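Local coordinates for periplasmic binding protein (Sulfurospirillum deleyianum, PDB 4PAG) that probably binds a small solute in the periplasm and delivers it to an ABC transporter for uptake, and holds a molecule of histidine in this crystal, at residues P80-I85 with A110-P115; K172-E177 with E220-Y225; G280-A285 with T291-K296. All coordinates share one frame; numbering follows the deposited sequence.

How the contacts relate
All three contacts are partly buried, but only contact 1 has exposed residues among those that touch, two of four. No helix or strand is shared. Contact 1 lies across the chain's centre from the others, its centre about 41 Å from that of contact 2 and 42 Å from that of contact 3. Contacts 2 and 3 have centres about 21 Å and nearest atoms about 6 Å apart. Contact 1 joins two helix ends by aliphatic packing, with an arginine at its exposed margin. Contact 2 sets a helix on a strand through a tyrosine face and a lysine reaching carbonyls. Contact 3 ties a helix to the following loop by a histidine–tyrosine hydrogen bond in an aromatic cluster.

Contact 1: residues P80-I85 with A110-P115; sequences PNLEAI and ARISIP
Leu82, in the first turn of helix 82-88, packs against Ile112 and Arg111 at the end of helix 99-112. The apolar part comes first: Ile112 CD1 lies 3.6 Å from Leu82 CB and also touches the backbone, 3.3 Å from Leu82 O. Farther out on the same leucine, Leu82 CD2 meets Ile112 CG1 at 3.8 Å. Ile112 has CG1 anti to its carbonyl carbon (chi1 -69°), which leaves CD1 to reach across to the root of the leucine. Ile85 and Ile114 both touch Ile93 of strand 92-96, while Leu82 also leans on Trp74.

The other branch of Leu82 meets a cation. Leu82 CD1 sits over one face of the Arg111 guanidinium, off centre toward its rim, 3.4 Å from Arg111 NH1. The arginine chain is extended from CG to NE and crosses the leucine at about a right angle, carrying the flat group over the methyl. Glu83 OE2 stays 4.4 Å from Arg111 NH2, beyond a salt bridge, so the attraction is probably modest.

Within 80-85, Asn81 OD1 accepts from Ala84 N at 3.2 Å, an N-cap bond that fixes the start of the helix carrying Leu82. Two helices joined through strand 92-96 and packed against each other in this way belong to the alpha/beta lobes of periplasmic binding proteins.

Contact 2: residues K172-E177 with E220-Y225; sequences KVYYAE and EQIILY
Ile222 lies against the ring of Tyr174, the strand residue whose side chain points toward helix 219-225. Ile222 CG1 lies over the Tyr174 ring face, 4.1 Å from its centroid and 26° off the normal, a CH-pi contact. Ile222 CD1 lies 3.7 Å from Tyr174 CZ and 3.4 Å from Tyr174 OH, toward the phenol end. The tyrosine has CG anti to its backbone N (chi1 176°), which sends the ring out from the strand to cross the isoleucine at about a right angle. Its hydroxyl is hydrogen-bonded to Gly181 O, and this second anchor helps fix the ring against the helix. With an alanine here, Ile222 would probably lose the ring face it packs on, a gap would open between strand and helix, and Gly181 O would be left without its phenol partner.

Further along, Leu224 offers its backbone: a water donates to Leu224 O at 3.0 Å and accepts from Lys172 NZ at 2.9 Å. Tyr225 then takes the lysine directly, Lys172 NZ donating to Tyr225 O at 3.0 Å from a position tilted 29° out of the carbonyl plane. Because NZ also bonds Asp226 O, the ammonium gathers carbonyls at the helix's C-terminal end, where its positive charge is likely to be favourable. The Tyr225 hydroxyl turns elsewhere, to His204.

Strand 172-176 lies between 201-202 and 229-232 in a parallel sheet, and helix 219-225 packs over it before the chain enters 229-232, as in the Rossmann-like lobes of this family.

Contact 3: residues G280-A285 with T291-K296; sequences GAHWIA and TRYPYK
His282 and Tyr293 are joined by the single hydrogen bond of this contact, His282 ND1 and Tyr293 OH lying 2.7 Å apart. The bond is somewhat bent, at 141°, and either atom could be the donor. It runs edge to edge: the phenol oxygen is near the plane of the imidazole, and ND1 lies in the plane of the phenol ring. On Tyr293, CG is anti to the backbone N (chi1 -179°), which carries the ring from the loop to the helix and sets its hydroxyl beside the histidine. The other imidazole nitrogen, NE2, bonds Tyr154 O of helix 141-163, so both nitrogens are engaged and the ring's rotation is fixed.

Apolar contact lies further back along the tyrosine. Ala285 CB, one turn on from His282, is 3.8 Å from Tyr293 CD1 and approaches the ring obliquely. The small methyl lets the loop come close: Ala285 CA and Tyr293 CA are 6.7 Å apart. The same alanine also touches Leu158 of helix 141-163.

The aromatic contacts are looser. The rings of His282 and Tyr293 meet rim to rim, their planes turned 70° apart. Tyr295 adds an oblique contact, its CD2 4.2 Å from His282 CE1 and near the plane of the imidazole. Pro294 CG lies over one face of the Tyr295 ring, offset toward its rim, and Lys300 of helix 297-309 makes a cation-pi contact with that ring.

His282, Tyr293 and Tyr295 thus form an aromatic cluster at the corner between helices 277-288 and 297-309. Side chains of both segments touch helix 141-163, the long helix that probably links the two lobes, as in the vitamin B12- and siderophore-binding class of periplasmic proteins.

Contact 1: residues P80-I85 with A110-P115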
loop_
_atom_site.group_PDB
_atom_site.type_symbol
_atom_site.label_atom_id
_atom_site.label_comp_id
_atom_site.label_asym_id
_atom_site.label_seq_id
_atom_site.Cartn_x
_atom_site.Cartn_y
_atom_site.Cartn_z
ATOM N N PRO A 80 3.054 -8.814 -17.203
ATOM C CA PRO A 80 2.457 -10.115 -16.873
ATOM C C PRO A 80 3.012 -11.288 -17.683
ATOM O O PRO A 80 3.365 -11.123 -18.848
ATOM C CB PRO A 80 0.978 -9.912 -17.212
ATOM C CG PRO A 80 1.005 -8.903 -18.302
ATOM C CD PRO A 80 2.088 -7.945 -17.901
ATOM N N ASN A 81 3.075 -12.462 -17.059
ATOM C CA ASN A 81 3.354 -13.709 -17.777
ATOM C C ASN A 81 2.032 -14.293 -18.282
ATOM O O ASN A 81 1.437 -15.160 -17.640
ATOM C CB ASN A 81 4.077 -14.703 -16.863
ATOM C CG ASN A 81 4.612 -15.909 -17.608
ATOM O OD1 ASN A 81 4.179 -16.227 -18.719
ATOM N ND2 ASN A 81 5.552 -16.604 -16.986
ATOM N N LEU A 82 1.581 -13.802 -19.432
ATOM C CA LEU A 82 0.255 -14.141 -19.964
ATOM C C LEU A 82 0.055 -15.646 -20.202
ATOM O O LEU A 82 -0.998 -16.198 -19.860
ATOM C CB LEU A 82 -0.020 -13.334 -21.243
ATOM C CG LEU A 82 -0.082 -11.805 -21.057
ATOM C CD1 LEU A 82 -0.368 -11.069 -22.363
ATOM C CD2 LEU A 82 -1.116 -11.414 -20.014
ATOM N N GLU A 83 1.070 -16.307 -20.754
ATOM C CA GLU A 83 0.990 -17.738 -21.030
ATOM C C GLU A 83 0.814 -18.531 -19.736
ATOM O O GLU A 83 0.002 -19.447 -19.668
ATOM C CB GLU A 83 2.241 -18.236 -21.774
ATOM C CG GLU A 83 2.488 -17.596 -23.138
ATOM C CD GLU A 83 3.325 -16.318 -23.084
ATOM O OE1 GLU A 83 3.385 -15.654 -22.018
ATOM O OE2 GLU A 83 3.923 -15.967 -24.125
ATOM N N ALA A 84 1.580 -18.166 -18.710
ATOM C CA ALA A 84 1.532 -18.850 -17.417
ATOM C C ALA A 84 0.215 -18.592 -16.687
ATOM O O ALA A 84 -0.379 -19.502 -16.104
ATOM C CB ALA A 84 2.703 -18.410 -16.553
ATOM N N ILE A 85 -0.241 -17.345 -16.716
ATOM C CA ILE A 85 -1.533 -17.008 -16.127
ATOM C C ILE A 85 -2.618 -17.846 -16.797
ATOM O O ILE A 85 -3.396 -18.517 -16.120
ATOM C CB ILE A 85 -1.845 -15.508 -16.261
ATOM C CG1 ILE A 85 -0.881 -14.702 -15.383
ATOM C CG2 ILE A 85 -3.279 -15.219 -15.841
ATOM C CD1 ILE A 85 -0.781 -13.238 -15.760
ATOM N N ALA A 110 -8.209 -9.265 -22.666
ATOM C CA ALA A 110 -8.952 -9.710 -23.849
ATOM C C ALA A 110 -8.247 -10.897 -24.499
ATOM O O ALA A 110 -8.870 -11.885 -24.875
ATOM C CB ALA A 110 -9.098 -8.573 -24.848
ATOM N N ARG A 111 -6.933 -10.787 -24.610
ATOM C CA ARG A 111 -6.104 -11.850 -25.157
ATOM C C ARG A 111 -6.195 -13.138 -24.338
ATOM O O ARG A 111 -6.288 -14.227 -24.901
ATOM C CB ARG A 111 -4.668 -11.353 -25.214
ATOM C CG ARG A 111 -3.663 -12.329 -25.769
ATOM C CD ARG A 111 -2.326 -11.634 -25.819
ATOM N NE ARG A 111 -1.230 -12.577 -25.917
ATOM C CZ ARG A 111 0.050 -12.234 -25.844
ATOM N NH1 ARG A 111 0.399 -10.958 -25.671
ATOM N NH2 ARG A 111 0.985 -13.169 -25.944
ATOM N N ILE A 112 -6.184 -12.990 -23.015
ATOM C CA ILE A 112 -6.231 -14.112 -22.073
ATOM C C ILE A 112 -7.590 -14.801 -22.043
ATOM O O ILE A 112 -7.654 -16.026 -21.934
ATOM C CB ILE A 112 -5.873 -13.641 -20.637
ATOM C CG1 ILE A 112 -4.393 -13.263 -20.552
ATOM C CG2 ILE A 112 -6.190 -14.705 -19.595
ATOM C CD1 ILE A 112 -3.441 -14.357 -20.989
ATOM N N SER A 113 -8.663 -14.018 -22.105
ATOM C CA SER A 113 -10.029 -14.554 -22.106
ATOM C C SER A 113 -10.360 -15.343 -20.824
ATOM O O SER A 113 -10.927 -16.430 -20.877
ATOM C CB SER A 113 -10.271 -15.390 -23.382
ATOM O OG SER A 113 -11.463 -16.149 -23.311
ATOM N N ILE A 114 -9.973 -14.778 -19.680
ATOM C CA ILE A 114 -10.383 -15.260 -18.354
ATOM C C ILE A 114 -11.258 -14.157 -17.753
ATOM O O ILE A 114 -10.944 -12.984 -17.930
ATOM C CB ILE A 114 -9.162 -15.495 -17.430
ATOM C CG1 ILE A 114 -8.274 -16.636 -17.958
ATOM C CG2 ILE A 114 -9.600 -15.795 -15.994
ATOM C CD1 ILE A 114 -8.768 -18.026 -17.628
ATOM N N PRO A 115 -12.355 -14.514 -17.055
ATOM C CA PRO A 115 -13.175 -13.500 -16.377
ATOM C C PRO A 115 -12.349 -12.568 -15.481
ATOM O O PRO A 115 -11.499 -13.040 -14.731
ATOM C CB PRO A 115 -14.119 -14.344 -15.517
ATOM C CG PRO A 115 -14.269 -15.611 -16.286
ATOM C CD PRO A 115 -12.922 -15.865 -16.894
#

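Contact 2: residues K172-E177 with E220-Y225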
loop_
_atom_site.group_PDB
_atom_site.type_symbol
_atom_site.label_atom_id
_atom_site.label_comp_id
_atom_site.label_asym_id
_atom_site.label_seq_id
_atom_site.Cartn_x
_atom_site.Cartn_y
_atom_site.Cartn_z
ATOM N N LYS A 172 4.367 20.273 7.021
ATOM C CA LYS A 172 5.057 20.098 5.742
ATOM C C LYS A 172 5.897 18.821 5.764
ATOM O O LYS A 172 6.690 18.601 6.685
ATOM C CB LYS A 172 5.940 21.302 5.424
ATOM C CG LYS A 172 5.160 22.589 5.183
ATOM C CD LYS A 172 6.049 23.819 5.284
ATOM C CE LYS A 172 7.073 23.890 4.166
ATOM N NZ LYS A 172 8.126 24.912 4.453
ATOM N N VAL A 173 5.715 17.979 4.749
ATOM C CA VAL A 173 6.405 16.701 4.684
ATOM C C VAL A 173 7.025 16.472 3.297
ATOM O O VAL A 173 6.419 16.779 2.261
ATOM C CB VAL A 173 5.474 15.527 5.122
ATOM C CG1 VAL A 173 4.192 15.470 4.306
ATOM C CG2 VAL A 173 6.194 14.187 5.049
ATOM N N TYR A 174 8.248 15.946 3.302
ATOM C CA TYR A 174 8.947 15.529 2.104
ATOM C C TYR A 174 9.054 14.012 2.113
ATOM O O TYR A 174 9.522 13.418 3.081
ATOM C CB TYR A 174 10.346 16.153 2.039
ATOM C CG TYR A 174 11.156 15.685 0.854
ATOM C CD1 TYR A 174 10.760 15.998 -0.442
ATOM C CD2 TYR A 174 12.297 14.908 1.019
ATOM C CE1 TYR A 174 11.481 15.561 -1.534
ATOM C CE2 TYR A 174 13.031 14.464 -0.074
ATOM C CZ TYR A 174 12.614 14.800 -1.347
ATOM O OH TYR A 174 13.317 14.385 -2.440
ATOM N N TYR A 175 8.602 13.387 1.032
ATOM C CA TYR A 175 8.691 11.941 0.873
ATOM C C TYR A 175 9.977 11.626 0.121
ATOM O O TYR A 175 10.082 11.886 -1.075
ATOM C CB TYR A 175 7.465 11.437 0.109
ATOM C CG TYR A 175 7.373 9.941 -0.103
ATOM C CD1 TYR A 175 7.910 9.034 0.807
ATOM C CD2 TYR A 175 6.716 9.435 -1.217
ATOM C CE1 TYR A 175 7.804 7.662 0.605
ATOM C CE2 TYR A 175 6.604 8.075 -1.430
ATOM C CZ TYR A 175 7.152 7.188 -0.526
ATOM O OH TYR A 175 7.037 5.833 -0.768
ATOM N N ALA A 176 10.968 11.101 0.836
ATOM C CA ALA A 176 12.295 10.903 0.259
ATOM C C ALA A 176 12.428 9.489 -0.264
ATOM O O ALA A 176 12.450 8.537 0.501
ATOM C CB ALA A 176 13.374 11.189 1.288
ATOM N N GLU A 177 12.526 9.364 -1.581
ATOM C CA GLU A 177 12.640 8.069 -2.226
ATOM C C GLU A 177 14.011 7.917 -2.862
ATOM O O GLU A 177 14.748 8.895 -3.013
ATOM C CB GLU A 177 11.545 7.928 -3.276
ATOM C CG GLU A 177 10.147 7.891 -2.687
ATOM C CD GLU A 177 9.097 7.762 -3.771
ATOM O OE1 GLU A 177 8.950 8.746 -4.538
ATOM O OE2 GLU A 177 8.445 6.689 -3.858
ATOM N N GLU A 220 19.170 21.101 -3.543
ATOM C CA GLU A 220 18.928 22.525 -3.375
ATOM C C GLU A 220 17.421 22.820 -3.277
ATOM O O GLU A 220 16.989 23.664 -2.494
ATOM C CB GLU A 220 19.608 23.295 -4.516
ATOM C CG GLU A 220 21.147 23.284 -4.451
ATOM C CD GLU A 220 21.819 21.913 -4.695
ATOM O OE1 GLU A 220 21.288 21.060 -5.467
ATOM O OE2 GLU A 220 22.914 21.688 -4.114
ATOM N N GLN A 221 16.628 22.078 -4.041
ATOM C CA GLN A 221 15.173 22.178 -3.998
ATOM C C GLN A 221 14.578 21.696 -2.665
ATOM O O GLN A 221 13.626 22.282 -2.150
ATOM C CB GLN A 221 14.565 21.368 -5.141
ATOM C CG GLN A 221 13.067 21.567 -5.287
ATOM C CD GLN A 221 12.730 23.004 -5.609
ATOM O OE1 GLN A 221 13.192 23.529 -6.607
ATOM N NE2 GLN A 221 11.943 23.648 -4.761
ATOM N N ILE A 222 15.134 20.622 -2.117
ATOM C CA ILE A 222 14.677 20.097 -0.819
ATOM C C ILE A 222 14.926 21.129 0.286
ATOM O O ILE A 222 14.067 21.356 1.138
ATOM C CB ILE A 222 15.354 18.757 -0.477
ATOM C CG1 ILE A 222 14.958 17.695 -1.510
ATOM C CG2 ILE A 222 14.976 18.306 0.933
ATOM C CD1 ILE A 222 15.855 16.474 -1.541
ATOM N N ILE A 223 16.094 21.765 0.252
ATOM C CA ILE A 223 16.383 22.868 1.173
ATOM C C ILE A 223 15.323 23.962 1.063
ATOM O O ILE A 223 14.828 24.448 2.086
ATOM C CB ILE A 223 17.780 23.474 0.932
ATOM C CG1 ILE A 223 18.867 22.472 1.305
ATOM C CG2 ILE A 223 17.952 24.770 1.728
ATOM C CD1 ILE A 223 20.264 22.925 0.931
ATOM N N LEU A 224 14.971 24.346 -0.163
ATOM C CA LEU A 224 13.943 25.373 -0.375
ATOM C C LEU A 224 12.602 24.952 0.200
ATOM O O LEU A 224 11.917 25.761 0.818
ATOM C CB LEU A 224 13.775 25.713 -1.862
ATOM C CG LEU A 224 14.914 26.502 -2.492
ATOM C CD1 LEU A 224 14.754 26.544 -4.005
ATOM C CD2 LEU A 224 14.988 27.916 -1.916
ATOM N N TYR A 225 12.240 23.683 0.008
ATOM C CA TYR A 225 10.976 23.166 0.509
ATOM C C TYR A 225 10.883 23.194 2.044
ATOM O O TYR A 225 9.787 23.302 2.592
ATOM C CB TYR A 225 10.713 21.746 -0.021
ATOM C CG TYR A 225 10.274 21.630 -1.482
ATOM C CD1 TYR A 225 9.553 22.645 -2.117
ATOM C CD2 TYR A 225 10.521 20.458 -2.206
ATOM C CE1 TYR A 225 9.134 22.515 -3.437
ATOM C CE2 TYR A 225 10.098 20.313 -3.528
ATOM C CZ TYR A 225 9.410 21.344 -4.139
ATOM O OH TYR A 225 8.984 21.213 -5.448
HETATM O O HOH W 1 9.264 26.308 2.141
#

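Contact 3: residues G280-A285 with T291-K296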
loop_
_atom_site.group_PDB
_atom_site.type_symbol
_atom_site.label_atom_id
_atom_site.label_comp_id
_atom_site.label_asym_id
_atom_site.label_seq_id
_atom_site.Cartn_x
_atom_site.Cartn_y
_atom_site.Cartn_z
ATOM N N GLY A 280 -0.703 2.364 8.052
ATOM C CA GLY A 280 0.392 3.247 7.670
ATOM C C GLY A 280 0.067 4.722 7.745
ATOM O O GLY A 280 0.918 5.526 8.118
ATOM N N ALA A 281 -1.158 5.097 7.380
ATOM C CA ALA A 281 -1.566 6.504 7.461
ATOM C C ALA A 281 -1.654 6.972 8.916
ATOM O O ALA A 281 -1.349 8.127 9.218
ATOM C CB ALA A 281 -2.878 6.726 6.740
ATOM N N HIS A 282 -2.047 6.078 9.817
ATOM C CA HIS A 282 -2.007 6.389 11.253
ATOM C C HIS A 282 -0.575 6.579 11.740
ATOM O O HIS A 282 -0.276 7.533 12.478
ATOM C CB HIS A 282 -2.708 5.318 12.086
ATOM C CG HIS A 282 -4.178 5.532 12.212
ATOM N ND1 HIS A 282 -4.725 6.380 13.149
ATOM C CD2 HIS A 282 -5.218 5.028 11.507
ATOM C CE1 HIS A 282 -6.039 6.384 13.022
ATOM N NE2 HIS A 282 -6.362 5.572 12.031
ATOM N N TRP A 283 0.306 5.677 11.332
ATOM C CA TRP A 283 1.728 5.809 11.650
ATOM C C TRP A 283 2.275 7.156 11.167
ATOM O O TRP A 283 2.944 7.875 11.928
ATOM C CB TRP A 283 2.519 4.649 11.050
ATOM C CG TRP A 283 3.996 4.797 11.200
ATOM C CD1 TRP A 283 4.731 4.564 12.328
ATOM C CD2 TRP A 283 4.922 5.217 10.197
ATOM N NE1 TRP A 283 6.055 4.805 12.086
ATOM C CE2 TRP A 283 6.203 5.216 10.789
ATOM C CE3 TRP A 283 4.799 5.600 8.860
ATOM C CZ2 TRP A 283 7.350 5.568 10.086
ATOM C CZ3 TRP A 283 5.941 5.967 8.166
ATOM C CH2 TRP A 283 7.201 5.944 8.782
ATOM N N ILE A 284 1.981 7.506 9.916
ATOM C CA ILE A 284 2.352 8.829 9.385
ATOM C C ILE A 284 1.773 9.977 10.241
ATOM O O ILE A 284 2.493 10.931 10.583
ATOM C CB ILE A 284 1.909 9.017 7.911
ATOM C CG1 ILE A 284 2.723 8.110 6.980
ATOM C CG2 ILE A 284 2.093 10.456 7.468
ATOM C CD1 ILE A 284 2.094 7.942 5.612
ATOM N N ALA A 285 0.486 9.903 10.572
ATOM C CA ALA A 285 -0.148 10.947 11.393
ATOM C C ALA A 285 0.558 11.123 12.743
ATOM O O ALA A 285 0.751 12.256 13.219
ATOM C CB ALA A 285 -1.624 10.640 11.606
ATOM N N THR A 291 2.334 15.759 19.090
ATOM C CA THR A 291 1.627 16.252 20.267
ATOM C C THR A 291 0.100 16.174 20.133
ATOM O O THR A 291 -0.591 16.018 21.132
ATOM C CB THR A 291 2.050 17.691 20.615
ATOM O OG1 THR A 291 1.729 18.566 19.529
ATOM C CG2 THR A 291 3.539 17.747 20.883
ATOM N N ARG A 292 -0.428 16.267 18.915
ATOM C CA ARG A 292 -1.883 16.289 18.707
ATOM C C ARG A 292 -2.480 14.902 18.439
ATOM O O ARG A 292 -3.642 14.670 18.747
ATOM C CB ARG A 292 -2.252 17.216 17.546
ATOM C CG ARG A 292 -2.007 18.711 17.772
ATOM C CD ARG A 292 -1.587 19.353 16.451
ATOM N NE ARG A 292 -1.874 20.779 16.329
ATOM C CZ ARG A 292 -3.085 21.305 16.144
ATOM N NH1 ARG A 292 -4.171 20.540 16.101
ATOM N NH2 ARG A 292 -3.217 22.616 16.030
ATOM N N TYR A 293 -1.709 13.990 17.857
ATOM C CA TYR A 293 -2.246 12.668 17.495
ATOM C C TYR A 293 -2.760 11.963 18.753
ATOM O O TYR A 293 -1.992 11.697 19.655
ATOM C CB TYR A 293 -1.179 11.823 16.796
ATOM C CG TYR A 293 -1.662 10.459 16.373
ATOM C CD1 TYR A 293 -2.463 10.299 15.247
ATOM C CD2 TYR A 293 -1.314 9.327 17.094
ATOM C CE1 TYR A 293 -2.912 9.040 14.860
ATOM C CE2 TYR A 293 -1.757 8.072 16.714
ATOM C CZ TYR A 293 -2.550 7.939 15.599
ATOM O OH TYR A 293 -2.979 6.688 15.247
ATOM N N PRO A 294 -4.067 11.667 18.817
ATOM C CA PRO A 294 -4.669 11.241 20.078
ATOM C C PRO A 294 -4.694 9.735 20.368
ATOM O O PRO A 294 -5.190 9.345 21.418
ATOM C CB PRO A 294 -6.103 11.755 19.939
ATOM C CG PRO A 294 -6.389 11.566 18.501
ATOM C CD PRO A 294 -5.095 11.846 17.776
ATOM N N TYR A 295 -4.179 8.898 19.471
ATOM C CA TYR A 295 -4.215 7.443 19.670
ATOM C C TYR A 295 -2.855 6.895 20.084
ATOM O O TYR A 295 -1.851 7.604 20.042
ATOM C CB TYR A 295 -4.722 6.749 18.398
ATOM C CG TYR A 295 -6.081 7.261 17.986
ATOM C CD1 TYR A 295 -7.216 6.945 18.736
ATOM C CD2 TYR A 295 -6.233 8.095 16.882
ATOM C CE1 TYR A 295 -8.471 7.430 18.383
ATOM C CE2 TYR A 295 -7.481 8.588 16.525
ATOM C CZ TYR A 295 -8.591 8.249 17.280
ATOM O OH TYR A 295 -9.816 8.736 16.929
ATOM N N LYS A 296 -2.842 5.636 20.512
ATOM C CA LYS A 296 -1.607 4.940 20.845
ATOM C C LYS A 296 -1.240 4.067 19.655
ATOM O O LYS A 296 -1.856 3.023 19.415
ATOM C CB LYS A 296 -1.785 4.124 22.124
ATOM C CG LYS A 296 -2.090 5.015 23.328
ATOM C CD LYS A 296 -3.116 4.419 24.280
ATOM C CE LYS A 296 -2.477 3.728 25.473
ATOM N NZ LYS A 296 -3.431 3.642 26.618
#